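Local atomic coordinates of sulfite dehydrogenase (Paracoccus pantotrophus, PDB entry 2XTS), a protein that oxidises protein-bound sulfane sulfur at a molybdenum cofactor, in complex with a heme-carrying cytochrome subunit that takes part in electron transfer. Residues 121-130 with 359-370; 133-141 with 267-275. All blocks are in the same frame, centred on the assembly; numbering follows the deposited sequence. Where two conformers were deposited one is given.

Contact 1. Residues 121-130 with 359-370. With CO (cobalt (II) ion), chain G; 2MO (molybdenum (IV)oxide), chain F; GOL (glycerol), chain J.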
loop_
_atom_site.group_PDB
_atom_site.type_symbol
_atom_site.label_atom_id
_atom_site.label_comp_id
_atom_site.label_asym_id
_atom_site.label_seq_id
_atom_site.Cartn_x
_atom_site.Cartn_y
_atom_site.Cartn_z
ATOM N N ALA A 121 0.704 13.033 -17.898
ATOM C CA ALA A 121 0.897 13.160 -19.325
ATOM C C ALA A 121 2.326 13.558 -19.654
ATOM O O ALA A 121 2.855 13.178 -20.719
ATOM C CB ALA A 121 -0.050 14.212 -19.879
ATOM N N ALA A 122 2.919 14.356 -18.763
ATOM C CA ALA A 122 4.261 14.909 -18.930
ATOM C C ALA A 122 5.393 13.977 -18.499
ATOM O O ALA A 122 6.545 14.379 -18.543
ATOM C CB ALA A 122 4.363 16.267 -18.219
ATOM N N ASN A 123 5.082 12.749 -18.074
ATOM C CA ASN A 123 6.125 11.843 -17.600
ATOM C C ASN A 123 7.127 11.584 -18.736
ATOM O O ASN A 123 6.746 11.219 -19.845
ATOM C CB ASN A 123 5.500 10.547 -17.098
ATOM C CG ASN A 123 6.426 9.738 -16.221
ATOM O OD1 ASN A 123 7.301 10.279 -15.537
ATOM N ND2 ASN A 123 6.198 8.431 -16.195
ATOM N N GLY A 124 8.403 11.848 -18.477
ATOM C CA GLY A 124 9.395 11.737 -19.528
ATOM C C GLY A 124 9.421 12.852 -20.562
ATOM O O GLY A 124 10.184 12.818 -21.533
ATOM N N GLY A 125 8.612 13.878 -20.375
ATOM C CA GLY A 125 8.489 14.920 -21.390
ATOM C C GLY A 125 9.767 15.720 -21.560
ATOM O O GLY A 125 10.094 16.169 -22.666
ATOM N N MET A 126 10.521 15.871 -20.481
ATOM C CA MET A 126 11.820 16.560 -20.534
ATOM C C MET A 126 12.838 15.792 -21.368
ATOM O O MET A 126 13.902 16.322 -21.681
ATOM C CB MET A 126 12.389 16.839 -19.122
ATOM C CG MET A 126 12.972 15.641 -18.385
ATOM S SD MET A 126 11.790 14.408 -17.822
ATOM C CE MET A 126 10.916 15.309 -16.510
ATOM N N GLU A 127 12.543 14.528 -21.661
ATOM C CA GLU A 127 13.409 13.646 -22.468
ATOM C C GLU A 127 13.035 13.595 -23.942
ATOM O O GLU A 127 13.655 12.866 -24.704
ATOM C CB GLU A 127 13.409 12.227 -21.891
ATOM C CG GLU A 127 13.814 12.137 -20.428
ATOM C CD GLU A 127 15.277 12.404 -20.223
ATOM O OE1 GLU A 127 16.077 11.588 -20.742
ATOM O OE2 GLU A 127 15.626 13.384 -19.521
ATOM N N TRP A 128 12.064 14.390 -24.373
ATOM C CA TRP A 128 11.674 14.375 -25.782
ATOM C C TRP A 128 12.833 14.761 -26.693
ATOM O O TRP A 128 12.957 14.242 -27.797
ATOM C CB TRP A 128 10.509 15.319 -26.056
ATOM C CG TRP A 128 9.163 14.657 -26.032
ATOM C CD1 TRP A 128 8.099 14.999 -25.242
ATOM C CD2 TRP A 128 8.717 13.592 -26.876
ATOM N NE1 TRP A 128 7.013 14.215 -25.554
ATOM C CE2 TRP A 128 7.376 13.332 -26.541
ATOM C CE3 TRP A 128 9.319 12.827 -27.878
ATOM C CZ2 TRP A 128 6.626 12.355 -27.178
ATOM C CZ3 TRP A 128 8.565 11.855 -28.504
ATOM C CH2 TRP A 128 7.234 11.631 -28.158
ATOM N N GLY A 129 13.653 15.695 -26.241
ATOM C CA GLY A 129 14.693 16.287 -27.070
ATOM C C GLY A 129 16.083 15.782 -26.763
ATOM O O GLY A 129 17.064 16.343 -27.266
ATOM N N GLY A 130 16.199 14.743 -25.941
ATOM C CA GLY A 130 17.508 14.225 -25.545
ATOM C C GLY A 130 17.475 13.583 -24.185
ATOM O O GLY A 130 16.420 13.225 -23.686
ATOM N N ARG A 359 9.586 10.269 -32.555
ATOM C CA ARG A 359 9.982 11.571 -33.099
ATOM C C ARG A 359 9.871 11.633 -34.629
ATOM O O ARG A 359 9.580 12.692 -35.170
ATOM C CB ARG A 359 11.385 11.966 -32.641
ATOM C CG ARG A 359 11.463 12.274 -31.187
ATOM C CD ARG A 359 12.765 12.871 -30.754
ATOM N NE ARG A 359 13.897 11.958 -30.865
ATOM C CZ ARG A 359 14.819 11.715 -29.937
ATOM N NH1 ARG A 359 14.790 12.306 -28.749
ATOM N NH2 ARG A 359 15.797 10.868 -30.214
ATOM N N ALA A 360 9.988 10.495 -35.308
ATOM C CA ALA A 360 9.823 10.462 -36.768
ATOM C C ALA A 360 8.421 10.908 -37.154
ATOM O O ALA A 360 8.214 11.451 -38.240
ATOM C CB ALA A 360 10.124 9.049 -37.306
ATOM N N ILE A 361 7.442 10.627 -36.296
ATOM C CA ILE A 361 6.049 10.992 -36.533
ATOM C C ILE A 361 5.679 12.328 -35.904
ATOM O O ILE A 361 4.974 13.129 -36.503
ATOM C CB ILE A 361 5.109 9.882 -36.005
ATOM C CG1 ILE A 361 5.392 8.575 -36.760
ATOM C CG2 ILE A 361 3.643 10.284 -36.155
ATOM C CD1 ILE A 361 4.690 7.386 -36.220
ATOM N N ARG A 362 6.137 12.558 -34.679
ATOM C CA ARG A 362 5.677 13.706 -33.890
ATOM C C ARG A 362 6.614 14.885 -33.808
ATOM O O ARG A 362 6.223 15.930 -33.311
ATOM C CB ARG A 362 5.450 13.263 -32.455
ATOM C CG ARG A 362 4.424 12.178 -32.284
ATOM C CD ARG A 362 4.318 11.800 -30.851
ATOM N NE ARG A 362 3.518 10.644 -30.569
ATOM C CZ ARG A 362 3.259 10.249 -29.337
ATOM N NH1 ARG A 362 3.688 10.977 -28.300
ATOM N NH2 ARG A 362 2.605 9.121 -29.133
ATOM N N GLY A 363 7.851 14.734 -34.276
ATOM C CA GLY A 363 8.843 15.735 -34.036
ATOM C C GLY A 363 9.209 15.778 -32.567
ATOM O O GLY A 363 9.057 14.792 -31.841
ATOM N N ARG A 364 9.673 16.944 -32.130
ATOM C CA ARG A 364 10.360 17.105 -30.864
ATOM C C ARG A 364 9.568 17.902 -29.831
ATOM O O ARG A 364 9.992 17.978 -28.682
ATOM C CB ARG A 364 11.719 17.769 -31.108
ATOM C CG ARG A 364 12.532 16.991 -32.135
ATOM C CD ARG A 364 13.922 17.530 -32.361
ATOM N NE ARG A 364 14.834 17.238 -31.262
ATOM C CZ ARG A 364 15.494 16.089 -31.101
ATOM N NH1 ARG A 364 15.334 15.080 -31.953
ATOM N NH2 ARG A 364 16.328 15.940 -30.081
ATOM N N ASN A 365 8.448 18.505 -30.232
ATOM C CA ASN A 365 7.740 19.470 -29.388
ATOM C C ASN A 365 6.366 18.982 -28.880
ATOM O O ASN A 365 5.518 19.786 -28.504
ATOM C CB ASN A 365 7.632 20.817 -30.110
ATOM C CG ASN A 365 8.989 21.504 -30.270
ATOM O OD1 ASN A 365 9.410 21.849 -31.378
ATOM N ND2 ASN A 365 9.648 21.726 -29.164
ATOM N N ASN A 366 6.197 17.672 -28.786
ATOM C CA ASN A 366 4.948 17.106 -28.297
ATOM C C ASN A 366 4.659 17.406 -26.840
ATOM O O ASN A 366 3.489 17.437 -26.457
ATOM C CB ASN A 366 4.953 15.585 -28.502
ATOM C CG ASN A 366 3.768 15.080 -29.291
ATOM O OD1 ASN A 366 3.310 15.683 -30.283
ATOM N ND2 ASN A 366 3.279 13.948 -28.881
ATOM N N VAL A 367 5.718 17.533 -26.035
ATOM C CA VAL A 367 5.659 17.803 -24.583
ATOM C C VAL A 367 5.191 16.590 -23.755
ATOM O O VAL A 367 5.820 16.235 -22.773
ATOM C CB VAL A 367 4.853 19.093 -24.208
ATOM C CG1 VAL A 367 4.811 19.294 -22.714
ATOM C CG2 VAL A 367 5.439 20.347 -24.885
ATOM N N TYR A 368 4.128 15.942 -24.215
ATOM C CA TYR A 368 3.421 14.916 -23.474
ATOM C C TYR A 368 3.597 13.559 -24.192
ATOM O O TYR A 368 4.104 13.484 -25.324
ATOM C CB TYR A 368 1.933 15.287 -23.419
ATOM C CG TYR A 368 1.673 16.653 -22.825
ATOM C CD1 TYR A 368 1.818 16.880 -21.454
ATOM C CD2 TYR A 368 1.303 17.722 -23.616
ATOM C CE1 TYR A 368 1.574 18.123 -20.896
ATOM C CE2 TYR A 368 1.093 18.973 -23.059
ATOM C CZ TYR A 368 1.224 19.170 -21.706
ATOM O OH TYR A 368 0.924 20.404 -21.177
ATOM N N HIS A 369 3.139 12.494 -23.536
ATOM C CA HIS A 369 3.018 11.178 -24.151
ATOM C C HIS A 369 4.327 10.594 -24.689
ATOM O O HIS A 369 4.344 9.918 -25.707
ATOM C CB HIS A 369 1.918 11.164 -25.212
ATOM C CG HIS A 369 0.566 11.486 -24.653
ATOM N ND1 HIS A 369 -0.193 10.567 -23.954
ATOM C CD2 HIS A 369 -0.170 12.625 -24.689
ATOM C CE1 HIS A 369 -1.316 11.143 -23.548
ATOM N NE2 HIS A 369 -1.336 12.388 -23.993
ATOM N N ASN A 370 5.425 10.825 -23.973
ATOM C CA ASN A 370 6.682 10.163 -24.299
ATOM C C ASN A 370 6.757 8.772 -23.690
ATOM O O ASN A 370 7.188 8.597 -22.550
ATOM C CB ASN A 370 7.866 11.000 -23.833
ATOM C CG ASN A 370 9.182 10.398 -24.268
ATOM O OD1 ASN A 370 9.205 9.334 -24.924
ATOM N ND2 ASN A 370 10.286 11.053 -23.916
HETATM CO CO CO G . -2.915 13.843 -23.841
HETATM MO MO 2MO F . -0.182 15.740 -15.139
HETATM O OT1 2MO F . -1.044 15.031 -16.544
HETATM O OT2 2MO F . 0.699 17.438 -15.558
HETATM C C1 GOL J . 16.735 20.560 -27.631
HETATM O O1 GOL J . 17.616 21.334 -28.409
HETATM C C2 GOL J . 15.766 19.711 -28.451
HETATM O O2 GOL J . 16.380 18.800 -29.354
HETATM C C3 GOL J . 14.821 20.616 -29.226
HETATM O O3 GOL J . 13.831 19.785 -29.766
HETATM O O HOH W 1 5.819 12.922 -21.933
HETATM O O HOH W 2 -4.577 15.214 -23.855
HETATM O O HOH W 3 -1.539 15.458 -23.884
#
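W128 lies between N366 and N370, a worked example of an indole keying one loop into another. CB of N366 rests on one face of the ring, offset toward its rim. On the opposite face N370 CB makes a CH-pi contact 3.9 Å from the centroid of the five-membered ring of W128, and the N370 amide plane lies 19° from that of the indole. CG of N370 stands anti to the backbone N (chi1 -175°), which sends the amide past the ring toward G124, where ND2 donates to G124 O at 3.0 Å; E127 N reaches the same oxygen from the other face of its carbonyl.

The edge of the indole is tied down as well. W128 NE1 donates in the ring plane to Y368 O (3.0 Å), although NE1 stands above the plane of that carbonyl. Beside the six-membered ring, R362 NH1 comes to 3.4 Å from W128 CZ2 and donates to H369 O, while R362 NE pairs with E155 of the cytochrome chain. CG of R359 lies at the ring edge, and beyond it the chain bends at chi3 (-67°), swinging NH1 round to W128 O, 2.8 Å away; the oxygen lies in the guanidinium plane, but NH1 stands above the carbonyl plane.

At the other end, H369 N donates to A121 O (2.9 Å) in the carbonyl plane, and Y368 CD1 packs on the methyl of A121. A121 N is hydrogen-bonded to the molybdenum oxide, and H369 NE2 binds a cobalt ion that E219 and T259 also ligate.

The contact joins the loop between strand 112-119 and helix 136-140 to the end of helix 355-362 and the loop 363-370 that follows it. L358 of that helix touches both W128 and N370, and D248 of strand 248-249 packs on N366, Y368 and H369.

Contact 2. Residues 133-141 with 267-275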
loop_
_atom_site.group_PDB
_atom_site.type_symbol
_atom_site.label_atom_id
_atom_site.label_comp_id
_atom_site.label_asym_id
_atom_site.label_seq_id
_atom_site.Cartn_x
_atom_site.Cartn_y
_atom_site.Cartn_z
ATOM N N LEU A 133 17.789 14.220 -17.508
ATOM C CA LEU A 133 17.836 13.968 -16.062
ATOM C C LEU A 133 18.392 12.572 -15.777
ATOM O O LEU A 133 18.271 11.668 -16.585
ATOM C CB LEU A 133 16.448 14.173 -15.406
ATOM C CG LEU A 133 15.856 15.596 -15.444
ATOM C CD1 LEU A 133 14.462 15.598 -14.921
ATOM C CD2 LEU A 133 16.690 16.543 -14.635
ATOM N N GLU A 134 19.028 12.440 -14.622
ATOM C CA GLU A 134 19.801 11.259 -14.275
ATOM C C GLU A 134 19.096 10.416 -13.214
ATOM O O GLU A 134 19.226 10.678 -12.010
ATOM C CB GLU A 134 21.162 11.722 -13.757
ATOM C CG GLU A 134 21.974 12.529 -14.777
ATOM C CD GLU A 134 23.205 13.165 -14.174
ATOM O OE1 GLU A 134 23.928 12.449 -13.451
ATOM O OE2 GLU A 134 23.434 14.380 -14.415
ATOM N N GLY A 135 18.344 9.417 -13.657
ATOM C CA GLY A 135 17.622 8.532 -12.753
ATOM C C GLY A 135 16.207 8.310 -13.196
ATOM O O GLY A 135 15.516 9.271 -13.517
ATOM N N CYS A 136 15.739 7.065 -13.133
ATOM C CA CYS A 136 14.369 6.782 -13.510
ATOM C C CYS A 136 13.351 7.430 -12.575
ATOM O O CYS A 136 12.230 7.679 -12.999
ATOM C CB CYS A 136 14.101 5.273 -13.659
ATOM S SG CYS A 136 14.344 4.309 -12.168
ATOM N N GLN A 137 13.713 7.755 -11.337
ATOM C CA GLN A 137 12.809 8.556 -10.509
ATOM C C GLN A 137 12.411 9.818 -11.275
ATOM O O GLN A 137 11.244 10.241 -11.272
ATOM C CB GLN A 137 13.507 8.952 -9.204
ATOM C CG GLN A 137 12.697 9.907 -8.364
ATOM C CD GLN A 137 13.061 9.885 -6.899
ATOM O OE1 GLN A 137 14.197 9.549 -6.557
ATOM N NE2 GLN A 137 12.108 10.231 -6.042
ATOM N N TYR A 138 13.391 10.426 -11.949
ATOM C CA TYR A 138 13.180 11.712 -12.630
ATOM C C TYR A 138 12.576 11.550 -14.019
ATOM O O TYR A 138 11.722 12.321 -14.427
ATOM C CB TYR A 138 14.508 12.499 -12.700
ATOM C CG TYR A 138 15.117 12.640 -11.341
ATOM C CD1 TYR A 138 14.566 13.496 -10.406
ATOM C CD2 TYR A 138 16.195 11.874 -10.966
ATOM C CE1 TYR A 138 15.085 13.591 -9.141
ATOM C CE2 TYR A 138 16.703 11.939 -9.685
ATOM C CZ TYR A 138 16.154 12.817 -8.787
ATOM O OH TYR A 138 16.623 12.902 -7.503
ATOM N N THR A 139 13.061 10.572 -14.775
ATOM C CA THR A 139 12.632 10.441 -16.156
ATOM C C THR A 139 11.365 9.596 -16.346
ATOM O O THR A 139 10.730 9.684 -17.398
ATOM C CB THR A 139 13.805 9.942 -17.050
ATOM O OG1 THR A 139 14.400 8.758 -16.516
ATOM C CG2 THR A 139 14.880 10.991 -17.154
ATOM N N GLN A 140 10.949 8.832 -15.315
ATOM C CA GLN A 140 9.749 8.015 -15.376
ATOM C C GLN A 140 8.883 8.073 -14.112
ATOM O O GLN A 140 7.877 7.384 -14.054
ATOM C CB GLN A 140 10.102 6.556 -15.719
ATOM C CG GLN A 140 10.462 6.257 -17.189
ATOM C CD GLN A 140 11.924 6.555 -17.526
ATOM O OE1 GLN A 140 12.774 6.663 -16.651
ATOM N NE2 GLN A 140 12.225 6.622 -18.808
ATOM N N GLY A 141 9.278 8.854 -13.111
ATOM C CA GLY A 141 8.631 8.782 -11.813
ATOM C C GLY A 141 7.403 9.646 -11.576
ATOM O O GLY A 141 6.922 9.707 -10.461
ATOM N N VAL A 267 10.037 0.708 -18.084
ATOM C CA VAL A 267 11.345 1.180 -17.672
ATOM C C VAL A 267 11.992 0.159 -16.751
ATOM O O VAL A 267 11.322 -0.409 -15.889
ATOM C CB VAL A 267 11.313 2.592 -16.995
ATOM C CG1 VAL A 267 10.462 2.609 -15.714
ATOM C CG2 VAL A 267 12.733 3.104 -16.744
ATOM N N ILE A 268 13.287 -0.079 -16.949
ATOM C CA ILE A 268 14.116 -0.837 -16.025
ATOM C C ILE A 268 14.452 0.062 -14.830
ATOM O O ILE A 268 15.087 1.099 -14.969
ATOM C CB ILE A 268 15.388 -1.347 -16.731
ATOM C CG1 ILE A 268 14.991 -2.429 -17.751
ATOM C CG2 ILE A 268 16.367 -1.919 -15.714
ATOM C CD1 ILE A 268 16.092 -2.772 -18.783
ATOM N N THR A 269 14.011 -0.348 -13.644
ATOM C CA THR A 269 14.248 0.428 -12.428
ATOM C C THR A 269 15.561 0.073 -11.757
ATOM O O THR A 269 16.101 0.886 -11.029
ATOM C CB THR A 269 13.062 0.285 -11.461
ATOM O OG1 THR A 269 12.848 -1.096 -11.153
ATOM C CG2 THR A 269 11.792 0.817 -12.111
ATOM N N SER A 270 16.072 -1.129 -12.012
ATOM C CA SER A 270 17.410 -1.460 -11.587
ATOM C C SER A 270 17.999 -2.552 -12.452
ATOM O O SER A 270 17.334 -3.471 -12.826
ATOM C CB SER A 270 17.444 -1.895 -10.135
ATOM O OG SER A 270 16.937 -3.199 -10.001
ATOM N N PRO A 271 19.279 -2.384 -12.827
ATOM C CA PRO A 271 20.149 -1.220 -12.632
ATOM C C PRO A 271 19.565 0.031 -13.278
ATOM O O PRO A 271 18.822 -0.054 -14.253
ATOM C CB PRO A 271 21.456 -1.615 -13.353
ATOM C CG PRO A 271 21.394 -3.045 -13.548
ATOM C CD PRO A 271 19.939 -3.418 -13.637
ATOM N N SER A 272 19.914 1.179 -12.720
ATOM C CA SER A 272 19.524 2.471 -13.266
ATOM C C SER A 272 20.498 3.496 -12.672
ATOM O O SER A 272 21.291 3.146 -11.799
ATOM C CB SER A 272 18.050 2.795 -12.955
ATOM O OG SER A 272 17.846 2.926 -11.553
ATOM N N PRO A 273 20.436 4.771 -13.098
ATOM C CA PRO A 273 21.478 5.689 -12.606
ATOM C C PRO A 273 21.577 5.850 -11.087
ATOM O O PRO A 273 22.674 6.032 -10.579
ATOM C CB PRO A 273 21.118 7.014 -13.281
ATOM C CG PRO A 273 20.498 6.564 -14.590
ATOM C CD PRO A 273 19.677 5.341 -14.227
ATOM N N GLN A 274 20.454 5.790 -10.377
ATOM C CA GLN A 274 20.448 5.866 -8.925
ATOM C C GLN A 274 20.709 4.521 -8.267
ATOM O O GLN A 274 20.728 4.458 -7.045
ATOM C CB GLN A 274 19.081 6.367 -8.439
ATOM C CG GLN A 274 18.723 7.792 -8.831
ATOM C CD GLN A 274 17.232 8.012 -8.780
ATOM O OE1 GLN A 274 16.496 7.467 -9.607
ATOM N NE2 GLN A 274 16.764 8.790 -7.787
ATOM N N VAL A 275 20.815 3.444 -9.045
ATOM C CA VAL A 275 20.999 2.090 -8.539
ATOM C C VAL A 275 22.177 1.447 -9.291
ATOM O O VAL A 275 22.012 0.563 -10.142
ATOM C CB VAL A 275 19.728 1.225 -8.717
ATOM C CG1 VAL A 275 19.882 -0.112 -7.970
ATOM C CG2 VAL A 275 18.491 1.952 -8.260
HETATM O O HOH W 4 17.682 5.610 -11.375
#
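Helix 136-140 runs almost antiparallel to strand 267-270, at 160° with the segment axes 9.8 Å apart at closest, and G135 in the N-cap position comes nearest to P273 in the turn after the strand. Q274 supplies the polar link. Its chain is extended beyond CG, bringing the amide to the first turn of the helix, where OE1 accepts from Q137 N at 3.3 Å and NE2 gives a hydrogen to Q137 OE1 at 2.9 Å. The second bond lies on a lone pair of the Q137 carbonyl and in the Q274 amide plane, although the two amides are turned 35° apart. Q274 NE2 also donates to A193 of the cytochrome chain, as does the Y138 hydroxyl. A water donates to Q274 OE1 and S272 OG and accepts from C136 N and Q274 N, bridging the helix start and the turn.

An alanine in place of Q274 would remove the amide and would probably leave Q137 N and Q137 OE1 without these mates.

Nonpolar contacts complete the interface. CB of C136 lies 4.0 Å from V267 CG2, and its SG sits beside S272 OG and T269 CA. Q140, bent at chi2, lays its CG against V267 CB at 3.8 Å. P273 packs its CB and CG on the backbone of G135, where the backbone angles call for glycine and a CB would run into Q274 OE1.

T269 and S270 both face S287, a classic beta bulge at the end of a strand that is outermost within this chain in the E-set-like dimerisation domain, and here that strand packs against a short helix of the molybdopterin-binding domain.

How the contacts relate
Both contacts join the molybdopterin-binding part of the chain to the dimerisation part, and contact 2 falls between the two segments of contact 1 in sequence. Their centres are 17 Å apart, yet they meet directly: N123 ND2, also bonded to E119, lies 2.9 Å from Q140 O, and E127 OE2, which also takes Q132 N, lies 3.1 Å from L133 N, both probable hydrogen bonds. E127 CD packs 3.4 Å from T139 CG2. The loop 121-130 precedes helix 136-140 by a few residues, and its side chains fold back on that helix. Contact 1 reaches the molybdenum site through A121 and the cobalt site through H369, whereas contact 2 lies away from the annotated sites. The cytochrome chain touches both.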